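PDB 6TGF: exopolysaccharide biosynthesis protein, which probably cleaves and so remodels the exopolysaccharide of the bacterial biofilm, using a parallel beta-helix fold like that of bacteriophage tailspikes. Local coordinates for residues I445-W459 and L466-L480. Residues are numbered along the deposited sequence; the frame is centred on the assembly and turned at random.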
ATOM      1  N   ILE B 445      15.124  10.929  -1.522  1.00 31.31           N
ATOM      2  CA  ILE B 445      15.555  12.227  -2.124  1.00 32.01           C
ATOM      3  C   ILE B 445      17.072  12.336  -1.942  1.00 32.92           C
ATOM      4  O   ILE B 445      17.515  12.575  -0.803  1.00 32.90           O
ATOM      5  CB  ILE B 445      14.796  13.420  -1.506  1.00 31.77           C
ATOM      6  CG1 ILE B 445      13.278  13.259  -1.645  1.00 31.47           C
ATOM      7  CG2 ILE B 445      15.280  14.734  -2.105  1.00 31.94           C
ATOM      8  CD1 ILE B 445      12.471  14.209  -0.788  1.00 31.37           C
ATOM      9  N   GLU B 446      17.829  12.146  -3.026  1.00 34.00           N
ATOM     10  CA  GLU B 446      19.313  12.061  -3.009  1.00 35.09           C
ATOM     11  C   GLU B 446      19.899  13.175  -3.883  1.00 35.65           C
ATOM     12  O   GLU B 446      19.407  13.361  -5.011  1.00 35.68           O
ATOM     13  CB  GLU B 446      19.775  10.690  -3.507  1.00 35.67           C
ATOM     14  CG  GLU B 446      18.957   9.535  -2.961  1.00 35.68           C
ATOM     15  CD  GLU B 446      19.594   8.174  -3.170  1.00 36.35           C
ATOM     16  OE1 GLU B 446      20.659   7.928  -2.567  1.00 37.16           O
ATOM     17  OE2 GLU B 446      19.035   7.370  -3.943  1.00 36.51           O
ATOM     18  N   HIS B 447      20.909  13.882  -3.367  1.00 36.37           N
ATOM     19  CA  HIS B 447      21.724  14.890  -4.099  1.00 37.03           C
ATOM     20  C   HIS B 447      20.835  16.032  -4.615  1.00 37.01           C
ATOM     21  O   HIS B 447      21.214  16.656  -5.623  1.00 37.25           O
ATOM     22  CB  HIS B 447      22.512  14.206  -5.226  1.00 37.49           C
ATOM     23  CG  HIS B 447      23.043  12.858  -4.862  1.00 37.66           C
ATOM     24  ND1 HIS B 447      24.103  12.689  -3.991  1.00 37.93           N
ATOM     25  CD2 HIS B 447      22.661  11.617  -5.237  1.00 37.58           C
ATOM     26  CE1 HIS B 447      24.355  11.404  -3.852  1.00 38.07           C
ATOM     27  NE2 HIS B 447      23.484  10.723  -4.607  1.00 37.79           N
ATOM     28  N   CYS B 448      19.712  16.303  -3.938  1.00 36.83           N
ATOM     29  CA  CYS B 448      18.752  17.391  -4.269  1.00 36.85           C
ATOM     30  C   CYS B 448      18.978  18.567  -3.312  1.00 37.17           C
ATOM     31  O   CYS B 448      19.015  18.329  -2.091  1.00 37.19           O
ATOM     32  CB  CYS B 448      17.308  16.911  -4.175  1.00 36.46           C
ATOM     33  SG  CYS B 448      16.901  15.581  -5.336  1.00 36.16           S
ATOM     34  N   ASP B 449      19.122  19.782  -3.848  1.00 37.71           N
ATOM     35  CA  ASP B 449      19.466  21.004  -3.072  1.00 38.06           C
ATOM     36  C   ASP B 449      18.372  21.295  -2.039  1.00 37.34           C
ATOM     37  O   ASP B 449      18.725  21.618  -0.890  1.00 37.39           O
ATOM     38  CB  ASP B 449      19.682  22.215  -3.983  1.00 38.83           C
ATOM     39  CG  ASP B 449      21.086  22.314  -4.556  1.00 39.74           C
ATOM     40  OD1 ASP B 449      21.843  21.326  -4.440  1.00 40.04           O
ATOM     41  OD2 ASP B 449      21.410  23.378  -5.122  1.00 40.55           O
ATOM     42  N   ASN B 450      17.102  21.180  -2.437  1.00 36.64           N
ATOM     43  CA  ASN B 450      15.924  21.558  -1.611  1.00 36.06           C
ATOM     44  C   ASN B 450      14.913  20.413  -1.612  1.00 35.13           C
ATOM     45  O   ASN B 450      14.019  20.379  -2.455  1.00 34.93           O
ATOM     46  CB  ASN B 450      15.301  22.865  -2.105  1.00 36.32           C
ATOM     47  CG  ASN B 450      16.261  24.033  -2.023  1.00 36.77           C
ATOM     48  OD1 ASN B 450      16.640  24.454  -0.934  1.00 36.71           O
ATOM     49  ND2 ASN B 450      16.663  24.558  -3.169  1.00 37.16           N
ATOM     50  N   PRO B 451      15.040  19.435  -0.684  1.00 34.35           N
ATOM     51  CA  PRO B 451      13.990  18.442  -0.450  1.00 33.71           C
ATOM     52  C   PRO B 451      12.589  19.071  -0.404  1.00 33.12           C
ATOM     53  O   PRO B 451      11.646  18.422  -0.818  1.00 32.79           O
ATOM     54  CB  PRO B 451      14.388  17.847   0.906  1.00 33.71           C
ATOM     55  CG  PRO B 451      15.901  17.919   0.894  1.00 34.04           C
ATOM     56  CD  PRO B 451      16.220  19.209   0.166  1.00 34.39           C
ATOM     57  N   GLY B 452      12.499  20.305   0.104  1.00 32.85           N
ATOM     58  CA  GLY B 452      11.352  21.208  -0.108  1.00 32.63           C
ATOM     59  C   GLY B 452      10.693  21.641   1.190  1.00 32.35           C
ATOM     60  O   GLY B 452      11.394  21.718   2.223  1.00 32.43           O
ATOM     61  N   ASP B 453       9.386  21.916   1.128  1.00 31.86           N
ATOM     62  CA  ASP B 453       8.594  22.551   2.214  1.00 31.61           C
ATOM     63  C   ASP B 453       7.357  21.697   2.512  1.00 30.86           C
ATOM     64  O   ASP B 453       6.502  21.567   1.616  1.00 30.78           O
ATOM     65  CB  ASP B 453       8.201  23.978   1.823  1.00 32.06           C
ATOM     66  CG  ASP B 453       7.436  24.726   2.901  1.00 32.29           C
ATOM     67  OD1 ASP B 453       7.639  24.409   4.088  1.00 32.30           O
ATOM     68  OD2 ASP B 453       6.643  25.617   2.541  1.00 32.67           O
ATOM     69  N   ILE B 454       7.279  21.138   3.724  1.00 30.19           N
ATOM     70  CA  ILE B 454       6.067  20.462   4.276  1.00 29.64           C
ATOM     71  C   ILE B 454       5.714  21.118   5.618  1.00 29.47           C
ATOM     72  O   ILE B 454       5.180  20.421   6.501  1.00 29.44           O
ATOM     73  CB  ILE B 454       6.281  18.937   4.394  1.00 29.29           C
ATOM     74  CG1 ILE B 454       7.421  18.577   5.352  1.00 29.29           C
ATOM     75  CG2 ILE B 454       6.492  18.323   3.018  1.00 29.22           C
ATOM     76  CD1 ILE B 454       7.360  17.158   5.869  1.00 29.10           C
ATOM     77  N   SER B 455       5.985  22.422   5.748  1.00 29.38           N
ATOM     78  CA  SER B 455       5.747  23.232   6.973  1.00 29.31           C
ATOM     79  C   SER B 455       4.241  23.348   7.239  1.00 28.98           C
ATOM     80  O   SER B 455       3.457  23.234   6.274  1.00 28.89           O
ATOM     81  CB  SER B 455       6.387  24.593   6.855  1.00 29.66           C
ATOM     82  OG  SER B 455       5.889  25.291   5.722  1.00 29.85           O
ATOM     83  N   ASN B 456       3.863  23.549   8.506  1.00 28.67           N
ATOM     84  CA  ASN B 456       2.462  23.770   8.962  1.00 28.52           C
ATOM     85  C   ASN B 456       1.576  22.594   8.527  1.00 28.13           C
ATOM     86  O   ASN B 456       0.359  22.806   8.349  1.00 28.25           O
ATOM     87  CB  ASN B 456       1.920  25.107   8.443  1.00 28.74           C
ATOM     88  CG  ASN B 456       2.499  26.298   9.175  1.00 28.94           C
ATOM     89  OD1 ASN B 456       2.413  26.377  10.397  1.00 28.85           O
ATOM     90  ND2 ASN B 456       3.075  27.233   8.437  1.00 29.10           N
ATOM     91  N   GLY B 457       2.160  21.398   8.392  1.00 27.55           N
ATOM     92  CA  GLY B 457       1.483  20.201   7.857  1.00 27.01           C
ATOM     93  C   GLY B 457       1.104  19.217   8.949  1.00 26.57           C
ATOM     94  O   GLY B 457       1.291  19.540  10.141  1.00 26.54           O
ATOM     95  N   GLN B 458       0.569  18.064   8.539  1.00 26.04           N
ATOM     96  CA  GLN B 458       0.271  16.887   9.400  1.00 25.57           C
ATOM     97  C   GLN B 458       0.581  15.627   8.586  1.00 25.11           C
ATOM     98  O   GLN B 458      -0.237  15.275   7.709  1.00 25.08           O
ATOM     99  CB  GLN B 458      -1.184  16.917   9.867  1.00 25.66           C
ATOM    100  CG  GLN B 458      -1.550  15.787  10.818  1.00 25.57           C
ATOM    101  CD  GLN B 458      -3.033  15.735  11.104  1.00 25.63           C
ATOM    102  OE1 GLN B 458      -3.863  15.787  10.200  1.00 25.58           O
ATOM    103  NE2 GLN B 458      -3.375  15.629  12.377  1.00 25.65           N
ATOM    104  N   TRP B 459       1.726  14.993   8.858  1.00 24.62           N
ATOM    105  CA  TRP B 459       2.315  13.922   8.011  1.00 24.17           C
ATOM    106  C   TRP B 459       2.611  12.674   8.846  1.00 23.88           C
ATOM    107  O   TRP B 459       3.224  12.813   9.922  1.00 23.85           O
ATOM    108  CB  TRP B 459       3.592  14.426   7.328  1.00 24.10           C
ATOM    109  CG  TRP B 459       3.372  15.503   6.311  1.00 24.15           C
ATOM    110  CD1 TRP B 459       3.358  16.850   6.528  1.00 24.27           C
ATOM    111  CD2 TRP B 459       3.161  15.323   4.899  1.00 24.11           C
ATOM    112  NE1 TRP B 459       3.145  17.519   5.353  1.00 24.35           N
ATOM    113  CE2 TRP B 459       3.021  16.609   4.335  1.00 24.20           C
ATOM    114  CE3 TRP B 459       3.074  14.206   4.059  1.00 24.04           C
ATOM    115  CZ2 TRP B 459       2.801  16.803   2.972  1.00 24.23           C
ATOM    116  CZ3 TRP B 459       2.853  14.399   2.713  1.00 24.04           C
ATOM    117  CH2 TRP B 459       2.718  15.681   2.178  1.00 24.13           C
ATOM    118  N   LEU B 466      16.695  10.936   3.066  1.00 30.59           N
ATOM    119  CA  LEU B 466      17.396  12.131   2.528  1.00 31.53           C
ATOM    120  C   LEU B 466      18.904  11.865   2.607  1.00 32.55           C
ATOM    121  O   LEU B 466      19.398  11.644   3.727  1.00 32.36           O
ATOM    122  CB  LEU B 466      17.000  13.368   3.342  1.00 31.52           C
ATOM    123  CG  LEU B 466      15.499  13.630   3.466  1.00 31.26           C
ATOM    124  CD1 LEU B 466      15.221  14.697   4.511  1.00 31.26           C
ATOM    125  CD2 LEU B 466      14.902  14.031   2.127  1.00 31.31           C
ATOM    126  N   GLU B 467      19.591  11.846   1.461  1.00 33.90           N
ATOM    127  CA  GLU B 467      21.049  11.562   1.361  1.00 35.15           C
ATOM    128  C   GLU B 467      21.729  12.662   0.540  1.00 35.72           C
ATOM    129  O   GLU B 467      21.310  12.886  -0.609  1.00 35.72           O
ATOM    130  CB  GLU B 467      21.290  10.189   0.730  1.00 35.86           C
ATOM    131  CG  GLU B 467      20.782   9.031   1.574  1.00 36.11           C
ATOM    132  CD  GLU B 467      21.380   7.676   1.228  1.00 36.89           C
ATOM    133  OE1 GLU B 467      21.206   6.733   2.031  1.00 37.08           O
ATOM    134  OE2 GLU B 467      22.014   7.562   0.155  1.00 37.49           O
ATOM    135  N   ASP B 468      22.731  13.324   1.126  1.00 36.41           N
ATOM    136  CA  ASP B 468      23.610  14.321   0.457  1.00 37.18           C
ATOM    137  C   ASP B 468      22.764  15.473  -0.100  1.00 37.28           C
ATOM    138  O   ASP B 468      23.078  15.960  -1.202  1.00 37.67           O
ATOM    139  CB  ASP B 468      24.454  13.658  -0.635  1.00 37.60           C
ATOM    140  CG  ASP B 468      25.530  14.562  -1.213  1.00 38.14           C
ATOM    141  OD1 ASP B 468      26.261  15.185  -0.418  1.00 38.45           O
ATOM    142  OD2 ASP B 468      25.618  14.646  -2.453  1.00 38.32           O
ATOM    143  N   CYS B 469      21.742  15.903   0.644  1.00 37.18           N
ATOM    144  CA  CYS B 469      20.860  17.048   0.290  1.00 37.25           C
ATOM    145  C   CYS B 469      21.417  18.323   0.931  1.00 37.80           C
ATOM    146  O   CYS B 469      21.570  18.344   2.168  1.00 37.88           O
ATOM    147  CB  CYS B 469      19.422  16.787   0.719  1.00 36.64           C
ATOM    148  SG  CYS B 469      18.603  15.543  -0.311  1.00 36.26           S
ATOM    149  N   LYS B 470      21.714  19.333   0.107  1.00 38.44           N
ATOM    150  CA  LYS B 470      22.409  20.586   0.512  1.00 39.04           C
ATOM    151  C   LYS B 470      21.678  21.226   1.696  1.00 38.55           C
ATOM    152  O   LYS B 470      22.355  21.590   2.679  1.00 38.82           O
ATOM    153  CB  LYS B 470      22.481  21.565  -0.664  1.00 39.83           C
ATOM    154  CG  LYS B 470      23.305  22.818  -0.403  1.00 40.75           C
ATOM    155  CD  LYS B 470      23.341  23.771  -1.573  1.00 41.43           C
ATOM    156  CE  LYS B 470      24.094  25.045  -1.261  1.00 42.22           C
ATOM    157  NZ  LYS B 470      24.247  25.892  -2.465  1.00 42.93           N
ATOM    158  N   ASN B 471      20.352  21.350   1.600  1.00 37.77           N
ATOM    159  CA  ASN B 471      19.498  22.056   2.591  1.00 37.27           C
ATOM    160  C   ASN B 471      18.581  21.051   3.281  1.00 36.50           C
ATOM    161  O   ASN B 471      18.359  19.954   2.771  1.00 36.31           O
ATOM    162  CB  ASN B 471      18.700  23.179   1.925  1.00 37.29           C
ATOM    163  CG  ASN B 471      19.593  24.249   1.335  1.00 37.74           C
ATOM    164  OD1 ASN B 471      20.390  24.856   2.047  1.00 38.01           O
ATOM    165  ND2 ASN B 471      19.471  24.485   0.040  1.00 37.80           N
ATOM    166  N   PRO B 472      18.034  21.385   4.471  1.00 35.88           N
ATOM    167  CA  PRO B 472      17.061  20.517   5.131  1.00 35.21           C
ATOM    168  C   PRO B 472      15.688  20.551   4.447  1.00 34.63           C
ATOM    169  O   PRO B 472      15.378  21.536   3.797  1.00 34.66           O
ATOM    170  CB  PRO B 472      16.960  21.101   6.547  1.00 35.27           C
ATOM    171  CG  PRO B 472      17.300  22.565   6.366  1.00 35.71           C
ATOM    172  CD  PRO B 472      18.336  22.590   5.261  1.00 36.09           C
ATOM    173  N   LEU B 473      14.915  19.473   4.599  1.00 33.93           N
ATOM    174  CA  LEU B 473      13.451  19.472   4.348  1.00 33.43           C
ATOM    175  C   LEU B 473      12.820  20.421   5.373  1.00 33.25           C
ATOM    176  O   LEU B 473      12.955  20.149   6.583  1.00 33.01           O
ATOM    177  CB  LEU B 473      12.905  18.045   4.478  1.00 33.05           C
ATOM    178  CG  LEU B 473      11.384  17.899   4.411  1.00 32.81           C
ATOM    179  CD1 LEU B 473      10.847  18.348   3.061  1.00 32.82           C
ATOM    180  CD2 LEU B 473      10.965  16.466   4.699  1.00 32.60           C
ATOM    181  N   ILE B 474      12.204  21.512   4.910  1.00 33.28           N
ATOM    182  CA  ILE B 474      11.573  22.543   5.787  1.00 33.36           C
ATOM    183  C   ILE B 474      10.232  21.990   6.284  1.00 32.92           C
ATOM    184  O   ILE B 474       9.333  21.782   5.449  1.00 32.71           O
ATOM    185  CB  ILE B 474      11.411  23.887   5.047  1.00 33.76           C
ATOM    186  CG1 ILE B 474      12.743  24.414   4.498  1.00 34.02           C
ATOM    187  CG2 ILE B 474      10.725  24.913   5.938  1.00 33.96           C
ATOM    188  CD1 ILE B 474      13.771  24.753   5.556  1.00 34.16           C
ATOM    189  N   ALA B 475      10.120  21.749   7.594  1.00 32.81           N
ATOM    190  CA  ALA B 475       8.918  21.196   8.264  1.00 32.61           C
ATOM    191  C   ALA B 475       8.565  22.054   9.487  1.00 32.75           C
ATOM    192  O   ALA B 475       8.239  21.475  10.541  1.00 32.69           O
ATOM    193  CB  ALA B 475       9.171  19.757   8.642  1.00 32.34           C
ATOM    194  N   TRP B 476       8.611  23.384   9.337  1.00 33.08           N
ATOM    195  CA  TRP B 476       8.341  24.366  10.423  1.00 33.22           C
ATOM    196  C   TRP B 476       6.890  24.220  10.897  1.00 32.87           C
ATOM    197  O   TRP B 476       5.990  24.225  10.035  1.00 32.89           O
ATOM    198  CB  TRP B 476       8.625  25.803   9.963  1.00 33.81           C
ATOM    199  CG  TRP B 476      10.041  26.073   9.558  1.00 34.11           C
ATOM    200  CD1 TRP B 476      11.164  25.421   9.979  1.00 34.07           C
ATOM    201  CD2 TRP B 476      10.492  27.106   8.664  1.00 34.55           C
ATOM    202  NE1 TRP B 476      12.276  25.963   9.394  1.00 34.38           N
ATOM    203  CE2 TRP B 476      11.897  27.000   8.585  1.00 34.70           C
ATOM    204  CE3 TRP B 476       9.849  28.101   7.919  1.00 34.92           C
ATOM    205  CZ2 TRP B 476      12.664  27.853   7.791  1.00 35.18           C
ATOM    206  CZ3 TRP B 476      10.608  28.944   7.134  1.00 35.35           C
ATOM    207  CH2 TRP B 476      11.997  28.818   7.072  1.00 35.45           C
ATOM    208  N   HIS B 477       6.684  24.076  12.212  1.00 32.50           N
ATOM    209  CA  HIS B 477       5.355  23.937  12.873  1.00 32.16           C
ATOM    210  C   HIS B 477       4.607  22.709  12.338  1.00 31.41           C
ATOM    211  O   HIS B 477       3.378  22.647  12.532  1.00 31.64           O
ATOM    212  CB  HIS B 477       4.510  25.207  12.676  1.00 32.54           C
ATOM    213  CG  HIS B 477       5.150  26.457  13.177  1.00 33.03           C
ATOM    214  ND1 HIS B 477       5.302  26.723  14.525  1.00 33.19           N
ATOM    215  CD2 HIS B 477       5.660  27.521  12.521  1.00 33.45           C
ATOM    216  CE1 HIS B 477       5.890  27.892  14.674  1.00 33.62           C
ATOM    217  NE2 HIS B 477       6.119  28.404  13.461  1.00 33.80           N
ATOM    218  N   SER B 478       5.307  21.767  11.695  1.00 30.55           N
ATOM    219  CA  SER B 478       4.695  20.599  11.011  1.00 29.92           C
ATOM    220  C   SER B 478       4.499  19.457  12.015  1.00 29.24           C
ATOM    221  O   SER B 478       5.461  19.128  12.733  1.00 29.28           O
ATOM    222  CB  SER B 478       5.515  20.162   9.826  1.00 29.81           C
ATOM    223  OG  SER B 478       4.723  19.404   8.924  1.00 29.65           O
ATOM    224  N   ARG B 479       3.294  18.884  12.053  1.00 28.63           N
ATOM    225  CA  ARG B 479       2.897  17.803  12.996  1.00 28.18           C
ATOM    226  C   ARG B 479       3.307  16.453  12.396  1.00 27.57           C
ATOM    227  O   ARG B 479       2.490  15.854  11.665  1.00 27.51           O
ATOM    228  CB  ARG B 479       1.392  17.879  13.274  1.00 28.35           C
ATOM    229  CG  ARG B 479       0.921  19.221  13.816  1.00 28.65           C
ATOM    230  CD  ARG B 479      -0.592  19.310  13.883  1.00 28.82           C
ATOM    231  NE  ARG B 479      -1.212  19.506  12.580  1.00 28.85           N
ATOM    232  CZ  ARG B 479      -2.514  19.387  12.329  1.00 29.01           C
ATOM    233  NH1 ARG B 479      -3.359  19.059  13.293  1.00 29.13           N
ATOM    234  NH2 ARG B 479      -2.969  19.595  11.106  1.00 29.11           N
ATOM    235  N   LEU B 480       4.529  15.998  12.689  1.00 26.97           N
ATOM    236  CA  LEU B 480       5.140  14.787  12.074  1.00 26.46           C
ATOM    237  C   LEU B 480       4.893  13.564  12.965  1.00 26.14           C
ATOM    238  O   LEU B 480       4.887  13.717  14.200  1.00 26.15           O
ATOM    239  CB  LEU B 480       6.639  15.024  11.864  1.00 26.40           C
ATOM    240  CG  LEU B 480       7.011  16.295  11.101  1.00 26.49           C
ATOM    241  CD1 LEU B 480       8.496  16.305  10.770  1.00 26.53           C
ATOM    242  CD2 LEU B 480       6.185  16.446   9.830  1.00 26.42           C
TER
HETATM  243  O   HOH W   1      -1.721  20.588   8.912  1.00 32.79           O
HETATM  244  O   HOH W   2       0.901  22.003  11.566  1.00 30.02           O
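Ile445 lies beside Leu466, both pointing into the core of a parallel beta-helix, where residues 445-459 and 466-480 are equivalent parts of successive coils. Its CB meets Leu466 CD2 at 3.7 Å, while its carbonyl accepts from Glu467 N. Glu446 and Glu467 run alongside each other on the outer face, their carboxylate planes 80° apart; Glu446 OE1 comes within 3.1 Å of Glu467 OE2, a like-charge contact and not a hydrogen bond, and Gln422 NE2 binds Glu446 OE2. At the turn, the His447 ring stacks on His423 and gives ND1 to Asp468 OD2 (2.9 Å), an almost straight bond in the ring plane, using the anti lone pair of the carboxylate. Asn450 and Asn471 point the same way with nearly parallel amide planes, joined by a weak bond from Asn471 ND2 to Asn450 OD1. Inside the corner, Pro451 packs on Cys469 and Leu473. Gly452 O accepts from Ile474 N, and Ile454 N donates to Ile474 O. Asp453 OD1 closes an Asx turn onto Ser455 N and takes the Ser455 hydroxyl, on its syn lone pair. Ile454 turns inward, CD1 between Leu473 CD2 and Leu480 CD2, with CG2 over one face of Trp459, 3.7 Å above its plane. Ile454 O receives the Ser478 OG hydroxyl at 2.7 Å, placed by chi1 -159°, opposite the backbone N. The Arg479 guanidinium, bent back at chi3 (-75°), lays one face over Gln458, whose NE2 sits 3.5 Å above the guanidinium plane and whose OE1 takes Gln437 N, while water 1 links Arg479 NH2 at 2.7 Å to Asn456 O.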